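Local coordinates for protein translation elongation factor 1A (Methanosarcina mazei, PDB 3WND) that binds guanine nucleotides and, as a SelB/EF-Tu/aIF2 gamma-like factor, binds cysteinyl-tRNA(Cys) in its GTP-bound form, probably acting in translation elongation, at residues I197-N202 / I267-I272; G217-K222 / I234-I239; F228-D233 / K260-K265. All blocks are in the same frame, centred on the assembly; numbering follows the deposited sequence.

Interaction 1 of 3, residues I197-N202 / I267-I272; sequences IDHAFN and IERGFI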
# COMPACT_ATOMS: atom_id res chain seq x y z
N ILE A 197 8.31 -2.81 -7.63
CA ILE A 197 9.09 -3.77 -6.96
C ILE A 197 9.20 -3.54 -5.47
O ILE A 197 9.48 -2.44 -5.05
CB ILE A 197 10.54 -3.68 -7.54
CG1 ILE A 197 10.55 -4.15 -9.05
CG2 ILE A 197 11.49 -4.50 -6.66
CD1 ILE A 197 11.84 -3.77 -9.76
N ASP A 198 8.87 -4.56 -4.65
CA ASP A 198 8.96 -4.32 -3.21
C ASP A 198 10.17 -5.04 -2.60
O ASP A 198 10.61 -4.68 -1.47
CB ASP A 198 7.64 -4.68 -2.43
CG ASP A 198 7.05 -5.97 -2.82
OD1 ASP A 198 7.62 -7.02 -2.53
OD2 ASP A 198 5.95 -5.94 -3.36
N HIS A 199 10.71 -6.05 -3.32
CA HIS A 199 11.91 -6.76 -2.81
C HIS A 199 12.70 -7.19 -4.02
O HIS A 199 12.17 -7.46 -5.09
CB HIS A 199 11.54 -8.02 -2.01
CG HIS A 199 10.83 -7.74 -0.75
ND1 HIS A 199 9.44 -7.52 -0.72
CD2 HIS A 199 11.30 -7.61 0.59
CE1 HIS A 199 9.06 -7.28 0.61
NE2 HIS A 199 10.20 -7.38 1.40
N ALA A 200 14.01 -7.30 -3.86
CA ALA A 200 14.92 -7.78 -4.92
C ALA A 200 15.99 -8.61 -4.19
O ALA A 200 16.62 -8.15 -3.21
CB ALA A 200 15.62 -6.57 -5.63
N PHE A 201 16.32 -9.75 -4.77
CA PHE A 201 17.42 -10.55 -4.29
C PHE A 201 18.01 -11.46 -5.30
O PHE A 201 17.44 -11.68 -6.42
CB PHE A 201 17.01 -11.37 -3.07
CG PHE A 201 15.68 -11.99 -3.21
CD1 PHE A 201 15.52 -13.25 -3.84
CD2 PHE A 201 14.51 -11.30 -2.76
CE1 PHE A 201 14.24 -13.83 -3.96
CE2 PHE A 201 13.27 -11.87 -2.87
CZ PHE A 201 13.11 -13.14 -3.49
N ASN A 202 19.22 -11.95 -4.98
CA ASN A 202 19.85 -12.93 -5.85
C ASN A 202 19.35 -14.32 -5.50
O ASN A 202 19.27 -14.65 -4.32
CB ASN A 202 21.39 -12.86 -5.77
CG ASN A 202 22.02 -13.00 -7.13
OD1 ASN A 202 21.61 -12.32 -8.07
ND2 ASN A 202 22.99 -13.91 -7.27
N ILE A 267 19.09 -2.87 -7.35
CA ILE A 267 17.63 -2.63 -7.28
C ILE A 267 17.25 -2.38 -5.84
O ILE A 267 17.63 -3.17 -4.97
CB ILE A 267 16.84 -3.85 -7.86
CG1 ILE A 267 17.36 -4.09 -9.32
CG2 ILE A 267 15.36 -3.58 -7.77
CD1 ILE A 267 16.54 -5.19 -10.05
N GLU A 268 16.37 -1.39 -5.63
CA GLU A 268 15.77 -1.16 -4.28
C GLU A 268 14.22 -1.23 -4.36
O GLU A 268 13.61 -1.08 -5.47
CB GLU A 268 16.21 0.27 -3.80
CG GLU A 268 17.73 0.46 -3.62
CD GLU A 268 18.38 -0.51 -2.58
OE1 GLU A 268 17.72 -0.93 -1.58
OE2 GLU A 268 19.56 -0.78 -2.71
N ARG A 269 13.59 -1.53 -3.22
CA ARG A 269 12.17 -1.31 -3.16
C ARG A 269 11.80 0.10 -3.72
O ARG A 269 12.43 1.10 -3.36
CB ARG A 269 11.68 -1.39 -1.70
CG ARG A 269 10.19 -1.02 -1.55
CD ARG A 269 9.73 -1.06 -0.11
NE ARG A 269 9.91 -2.43 0.34
CZ ARG A 269 9.74 -2.78 1.62
NH1 ARG A 269 9.22 -1.90 2.49
NH2 ARG A 269 9.96 -4.02 1.96
N GLY A 270 10.80 0.19 -4.59
CA GLY A 270 10.50 1.50 -5.11
C GLY A 270 10.83 1.63 -6.61
O GLY A 270 10.31 2.52 -7.29
N PHE A 271 11.69 0.74 -7.09
CA PHE A 271 12.00 0.74 -8.51
C PHE A 271 10.80 0.27 -9.27
O PHE A 271 9.93 -0.47 -8.72
CB PHE A 271 13.22 -0.22 -8.75
CG PHE A 271 14.57 0.44 -8.47
CD1 PHE A 271 14.72 1.35 -7.42
CD2 PHE A 271 15.67 0.12 -9.25
CE1 PHE A 271 16.01 1.94 -7.17
CE2 PHE A 271 16.91 0.70 -8.99
CZ PHE A 271 17.10 1.60 -8.00
N ILE A 272 10.71 0.63 -10.53
CA ILE A 272 9.55 0.33 -11.35
C ILE A 272 10.02 -0.31 -12.65
O ILE A 272 11.01 0.16 -13.29
CB ILE A 272 8.83 1.67 -11.75
CG1 ILE A 272 8.28 2.36 -10.45
CG2 ILE A 272 7.63 1.35 -12.66
CD1 ILE A 272 7.78 3.79 -10.74

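Interaction 2 of 3, residues G217-K222 / I234-I239; sequences GISKDK and IEIRSI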
# COMPACT_ATOMS: atom_id res chain seq x y z
N GLY A 217 -1.77 -2.63 -16.72
CA GLY A 217 -1.39 -3.35 -17.91
C GLY A 217 -1.33 -4.85 -17.64
O GLY A 217 -1.84 -5.37 -16.65
N ILE A 218 -0.70 -5.53 -18.59
CA ILE A 218 -0.45 -6.98 -18.45
C ILE A 218 1.03 -7.17 -18.75
O ILE A 218 1.48 -6.88 -19.86
CB ILE A 218 -1.29 -7.85 -19.41
CG1 ILE A 218 -2.77 -7.56 -19.22
CG2 ILE A 218 -0.96 -9.36 -19.19
CD1 ILE A 218 -3.71 -8.39 -20.09
N SER A 219 1.79 -7.66 -17.75
CA SER A 219 3.22 -7.90 -17.99
C SER A 219 3.35 -9.30 -18.61
O SER A 219 2.62 -10.20 -18.25
CB SER A 219 3.99 -7.81 -16.64
OG SER A 219 5.32 -8.11 -16.81
N LYS A 220 4.21 -9.45 -19.60
CA LYS A 220 4.33 -10.73 -20.29
C LYS A 220 5.71 -11.29 -20.16
O LYS A 220 6.72 -10.55 -20.19
CB LYS A 220 3.99 -10.55 -21.78
CG LYS A 220 2.50 -10.26 -22.04
CD LYS A 220 2.25 -9.90 -23.51
CE LYS A 220 2.42 -11.04 -24.47
NZ LYS A 220 1.32 -12.03 -24.18
N ASP A 221 5.76 -12.62 -20.01
CA ASP A 221 7.07 -13.29 -19.99
C ASP A 221 7.81 -13.00 -21.29
O ASP A 221 7.22 -12.94 -22.37
CB ASP A 221 6.81 -14.79 -19.76
CG ASP A 221 8.10 -15.57 -19.44
OD1 ASP A 221 9.16 -15.02 -19.11
OD2 ASP A 221 7.97 -16.79 -19.44
N LYS A 222 9.13 -12.75 -21.18
CA LYS A 222 9.96 -12.41 -22.30
C LYS A 222 9.85 -10.94 -22.75
O LYS A 222 10.51 -10.54 -23.70
CB LYS A 222 9.88 -13.39 -23.46
CG LYS A 222 9.96 -14.86 -22.96
CD LYS A 222 11.33 -15.00 -22.15
CE LYS A 222 11.75 -16.44 -22.00
NZ LYS A 222 10.82 -17.04 -21.09
N ILE A 234 15.91 -4.19 -19.72
CA ILE A 234 15.92 -5.48 -19.04
C ILE A 234 15.03 -6.40 -19.81
O ILE A 234 14.32 -5.94 -20.69
CB ILE A 234 15.49 -5.36 -17.54
CG1 ILE A 234 14.05 -4.77 -17.45
CG2 ILE A 234 16.41 -4.44 -16.72
CD1 ILE A 234 13.34 -5.03 -16.10
N GLU A 235 15.20 -7.71 -19.57
CA GLU A 235 14.22 -8.66 -20.17
C GLU A 235 13.66 -9.41 -19.02
O GLU A 235 14.42 -9.83 -18.12
CB GLU A 235 14.95 -9.67 -21.16
CG GLU A 235 14.02 -10.80 -21.70
CD GLU A 235 14.81 -11.86 -22.43
OE1 GLU A 235 16.05 -11.71 -22.63
OE2 GLU A 235 14.19 -12.89 -22.74
N ILE A 236 12.34 -9.68 -19.10
CA ILE A 236 11.71 -10.57 -18.14
C ILE A 236 11.92 -12.02 -18.55
O ILE A 236 11.35 -12.48 -19.57
CB ILE A 236 10.24 -10.25 -18.07
CG1 ILE A 236 10.10 -8.77 -17.56
CG2 ILE A 236 9.54 -11.26 -17.11
CD1 ILE A 236 8.65 -8.33 -17.38
N ARG A 237 12.77 -12.74 -17.82
CA ARG A 237 13.05 -14.14 -18.15
C ARG A 237 11.97 -15.13 -17.71
O ARG A 237 11.82 -16.21 -18.33
CB ARG A 237 14.37 -14.57 -17.51
CG ARG A 237 15.63 -13.95 -18.03
CD ARG A 237 16.92 -14.48 -17.41
NE ARG A 237 17.05 -14.07 -16.03
CZ ARG A 237 18.17 -14.20 -15.31
NH1 ARG A 237 19.19 -14.74 -15.84
NH2 ARG A 237 18.16 -13.79 -14.03
N SER A 238 11.24 -14.85 -16.59
CA SER A 238 10.08 -15.71 -16.22
C SER A 238 9.30 -14.89 -15.22
O SER A 238 9.82 -13.93 -14.64
CB SER A 238 10.50 -17.05 -15.56
OG SER A 238 11.31 -16.74 -14.43
N ILE A 239 8.03 -15.20 -15.10
CA ILE A 239 7.18 -14.58 -14.08
C ILE A 239 6.62 -15.75 -13.28
O ILE A 239 6.03 -16.70 -13.88
CB ILE A 239 6.02 -13.81 -14.79
CG1 ILE A 239 6.59 -12.80 -15.84
CG2 ILE A 239 5.14 -13.12 -13.74
CD1 ILE A 239 5.54 -11.98 -16.57
O HOH W 1 12.61 -11.61 -24.73

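Interaction 3 of 3, residues F228-D233 / K260-K265; sequences FPLDRD and KNVQAK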
# COMPACT_ATOMS: atom_id res chain seq x y z
N PHE A 228 13.43 1.52 -13.78
CA PHE A 228 13.66 2.92 -13.35
C PHE A 228 13.71 2.94 -11.84
O PHE A 228 13.03 2.13 -11.21
CB PHE A 228 12.47 3.80 -13.82
CG PHE A 228 12.42 3.94 -15.29
CD1 PHE A 228 11.65 3.09 -16.02
CD2 PHE A 228 13.14 4.95 -15.92
CE1 PHE A 228 11.62 3.16 -17.42
CE2 PHE A 228 13.15 5.04 -17.28
CZ PHE A 228 12.36 4.16 -18.04
N PRO A 229 14.46 3.90 -11.26
CA PRO A 229 15.06 5.07 -11.91
C PRO A 229 16.45 4.80 -12.58
O PRO A 229 17.02 5.71 -13.18
CB PRO A 229 15.27 6.05 -10.74
CG PRO A 229 15.53 5.09 -9.57
CD PRO A 229 14.57 3.96 -9.80
N LEU A 230 16.91 3.53 -12.60
CA LEU A 230 18.20 3.19 -13.34
C LEU A 230 18.16 3.59 -14.81
O LEU A 230 19.15 4.07 -15.37
CB LEU A 230 18.39 1.70 -13.27
CG LEU A 230 19.12 1.22 -12.05
CD1 LEU A 230 19.38 -0.27 -12.30
CD2 LEU A 230 20.40 2.01 -11.93
N ASP A 231 16.99 3.46 -15.44
CA ASP A 231 16.80 3.66 -16.87
C ASP A 231 17.69 2.68 -17.65
O ASP A 231 18.49 3.02 -18.51
CB ASP A 231 17.02 5.10 -17.25
CG ASP A 231 16.44 5.48 -18.63
OD1 ASP A 231 16.01 4.59 -19.41
OD2 ASP A 231 16.44 6.68 -18.94
N ARG A 232 17.46 1.41 -17.37
CA ARG A 232 18.25 0.37 -17.97
C ARG A 232 17.34 -0.61 -18.73
O ARG A 232 16.26 -1.02 -18.20
CB ARG A 232 19.09 -0.30 -16.86
CG ARG A 232 20.01 -1.44 -17.31
CD ARG A 232 20.97 -1.85 -16.18
NE ARG A 232 21.88 -2.89 -16.64
CZ ARG A 232 23.06 -2.65 -17.19
NH1 ARG A 232 23.47 -1.39 -17.35
NH2 ARG A 232 23.84 -3.68 -17.63
N ASP A 233 17.75 -1.06 -19.92
CA ASP A 233 16.99 -2.12 -20.58
C ASP A 233 17.08 -3.49 -19.87
O ASP A 233 18.15 -3.86 -19.38
CB ASP A 233 17.57 -2.31 -21.95
CG ASP A 233 17.43 -1.06 -22.81
OD1 ASP A 233 16.28 -0.57 -22.90
OD2 ASP A 233 18.41 -0.60 -23.34
N LYS A 260 16.80 -10.47 -16.59
CA LYS A 260 18.11 -10.41 -17.29
C LYS A 260 18.59 -8.95 -17.48
O LYS A 260 17.77 -7.99 -17.76
CB LYS A 260 18.06 -11.15 -18.68
CG LYS A 260 19.47 -11.42 -19.31
CD LYS A 260 19.47 -11.94 -20.75
CE LYS A 260 18.61 -13.19 -20.94
NZ LYS A 260 18.52 -13.53 -22.39
N ASN A 261 19.90 -8.77 -17.30
CA ASN A 261 20.61 -7.52 -17.56
C ASN A 261 20.64 -6.58 -16.39
O ASN A 261 20.98 -5.37 -16.52
CB ASN A 261 20.16 -6.81 -18.86
CG ASN A 261 21.23 -5.91 -19.42
OD1 ASN A 261 22.41 -6.28 -19.52
ND2 ASN A 261 20.81 -4.72 -19.85
N VAL A 262 20.25 -7.08 -15.22
CA VAL A 262 20.36 -6.20 -14.02
C VAL A 262 20.68 -7.04 -12.77
O VAL A 262 20.29 -8.22 -12.66
CB VAL A 262 19.10 -5.31 -13.85
CG1 VAL A 262 17.86 -6.18 -13.53
CG2 VAL A 262 19.28 -4.29 -12.75
N GLN A 263 21.46 -6.47 -11.87
CA GLN A 263 21.88 -7.22 -10.68
C GLN A 263 20.99 -6.78 -9.48
O GLN A 263 20.58 -5.61 -9.35
CB GLN A 263 23.36 -6.92 -10.37
CG GLN A 263 24.37 -7.47 -11.40
CD GLN A 263 25.78 -7.03 -11.03
OE1 GLN A 263 26.31 -6.08 -11.62
NE2 GLN A 263 26.33 -7.62 -10.02
N ALA A 264 20.60 -7.75 -8.65
CA ALA A 264 19.71 -7.44 -7.49
C ALA A 264 20.37 -6.35 -6.62
O ALA A 264 19.72 -5.47 -6.10
CB ALA A 264 19.44 -8.67 -6.68
N LYS A 265 21.71 -6.37 -6.52
CA LYS A 265 22.35 -5.34 -5.66
C LYS A 265 22.07 -3.87 -6.16
O LYS A 265 22.25 -2.88 -5.45
CB LYS A 265 23.90 -5.56 -5.62
CG LYS A 265 24.59 -5.24 -6.95
CD LYS A 265 26.12 -5.28 -6.87
CE LYS A 265 26.66 -4.87 -8.23
NZ LYS A 265 26.84 -3.41 -8.34

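Interaction 1 of 3, residues I197-N202 / I267-I272
Two torsions carry Arg-269 to the chain corner at Asp-198: CG stands opposite the backbone N (chi1 174°), and the chain bends at chi3 (-62°), which turns NE onto the carbonyl of Asp-198. Arg-269 NE meets Asp-198 O at 3.0 Å in a nearly straight bond (173°), in the plane of the carbonyl on a lone pair and almost in the plane of the guanidinium. The main chains join at Ile-197, next to Asp-198. Ile-197 N donates to Phe-271 O at 3.0 Å, and Gly-270 N returns a bond of the same length, 3.0 Å, to Ile-197 O. Phe-271 O and Gly-270 N both belong to the type II turn from Glu-268 to Phe-271, where Gly-270 takes a positive phi that favours glycine. Apolar contacts accompany the polar bonds: Ile-197 CD1 rests on Phe-271 CB at 3.9 Å, while Ala-200 CB packs on Ile-267 CG2 at 3.7 Å. His-199 lies alongside Arg-269, pointing the same way, its ring held by His-199 ND1 to Asp-198 OD1 at 2.6 Å. Asp-198 and His-199 form a classic beta bulge opposite Leu-211, and Asp-198 OD2 is bridged to Arg-254. The other end of Arg-269 goes outside the two segments: NH1 makes a salt bridge with Asp-49, which follows strand 43-47 of the nucleotide-binding domain. With an alanine here, Asp-198 O would probably lose its side-chain donor and Asp-49 this salt-bridge partner. The chemistry is consistent with one guanidinium both bracing the corner and linking the barrel to the nucleotide-binding domain.

Interaction 2 of 3, residues G217-K222 / I234-I239
Lys-222 folds back over strand 234-239, although its CB starts out directed away from that strand. Bends at chi2 (-57°) and chi4 (-70°) bring the chain round. Beyond CB and CG, Lys-222 CD settles 3.6 Å from Glu-235 OE2 and is equally near the carbonyl oxygen of Ile-236. Lys-222 CE then comes close to Arg-237 O. At the tip, Lys-222 NZ donates to Arg-237 O at 3.1 Å from above the carbonyl plane, not on a lone pair, and makes a salt bridge with the preceding residue, its hydrogen bonds to Asp-221 OD1 and OD2 both weak at 3.3 Å. The main chain of the lysine adds a shorter bond, Lys-222 N to Ile-236 O at 2.8 Å, though a bent one.

The contact sits in the beta barrel that follows the nucleotide-binding domain: strand 218-220, which pairs with strand 248-250, lies at 113° to strand 234-239, with the axes 8.6 Å apart, and is not paired with it. Arg-237 and Ser-238 form a classic beta bulge opposite Arg-258. Asp-221 OD1 comes within 3.0 Å of Arg-237 O, two acceptors without a proton to share; the ammonium of Lys-222 touches both and would probably offset their repulsion. Nearer the interior, Ser-219 OG lies against Ile-236 CD1 at 3.4 Å, and the CD1 methyl of Ile-239 packs on the backbone joining Lys-220 to Asp-221. On the outer side, one water donates to Lys-222 O at 2.6 Å and weakly to Glu-235 OE2, while OE1 of Glu-235 is held in a salt bridge by Lys-260.

Interaction 3 of 3, residues F228-D233 / K260-K265
A G1 beta bulge, made by Asp-231 and Arg-232 opposite Ile-227, opens strand 232-241 of the barrel, and from it Arg-232 reaches across to Asn-261 in the loop that follows strand 254-260. The arginine stands out straight from the bulge: CG is opposite the backbone N (chi1 -179°) and the chain stays extended as far as NE. Arg-232 NE donates to Asn-261 O at 2.6 Å, close to the carbonyl axis, with the oxygen at the guanidinium edge and nearly in its plane. Arg-232 CD flanks the same acceptor, 3.5 Å from Asn-261 O. The return bond uses the other side chain: Asn-261 ND2 donates to Asp-233 O at 2.8 Å, equally straight (172° at the hydrogen). Here the oxygen lies close to the amide plane, but the donor is tilted away from the plane of the receiving carbonyl. The two side chains cross at about a right angle, yet their flat ends are only 28° from parallel, and Arg-232 NH2 passes 3.5 Å from Asn-261 OD1.

Beside this polar pair, Leu-230 CD1 touches Val-262 CG2 at 4.0 Å. Val-262 is buried and also packs on Ile-234 and Ile-267, whereas Leu-230 is exposed and leans on Phe-271. The nearest CA atoms, Asp-233 CA and Asn-261 CA, are 7.2 Å apart, with no direct bond between the backbones, so side chains span the gap. In this surface contact both bonds end on neutral main-chain carbonyls and no salt bridge spans the two segments, although the positive charge of the arginine probably strengthens its bond.

In the fold
From the N terminus, 197-202 on strand 194-203 comes first, and interaction 1 pairs it with 267-272, closing the widest loop, within which all the other segments fall. Next come 217-222, 228-233, 234-239 and 260-265. Interaction 2 closes the short excursion from strand 218-220 to strand 232-241; interaction 3 closes the longer one from the start of that strand to the loop after strand 254-260. Their segments alternate, so these two loops cross on a shared strand, where they also touch. Interaction 3 meets interaction 1 where Phe-228 N probably bonds to Ile-272 O. Together they tie strand 218-220 to strand 232-241, and strands 194-203 and 232-241 to the loop between strands 254-260 and 272-274, interaction 1 facing the nucleotide-binding domain.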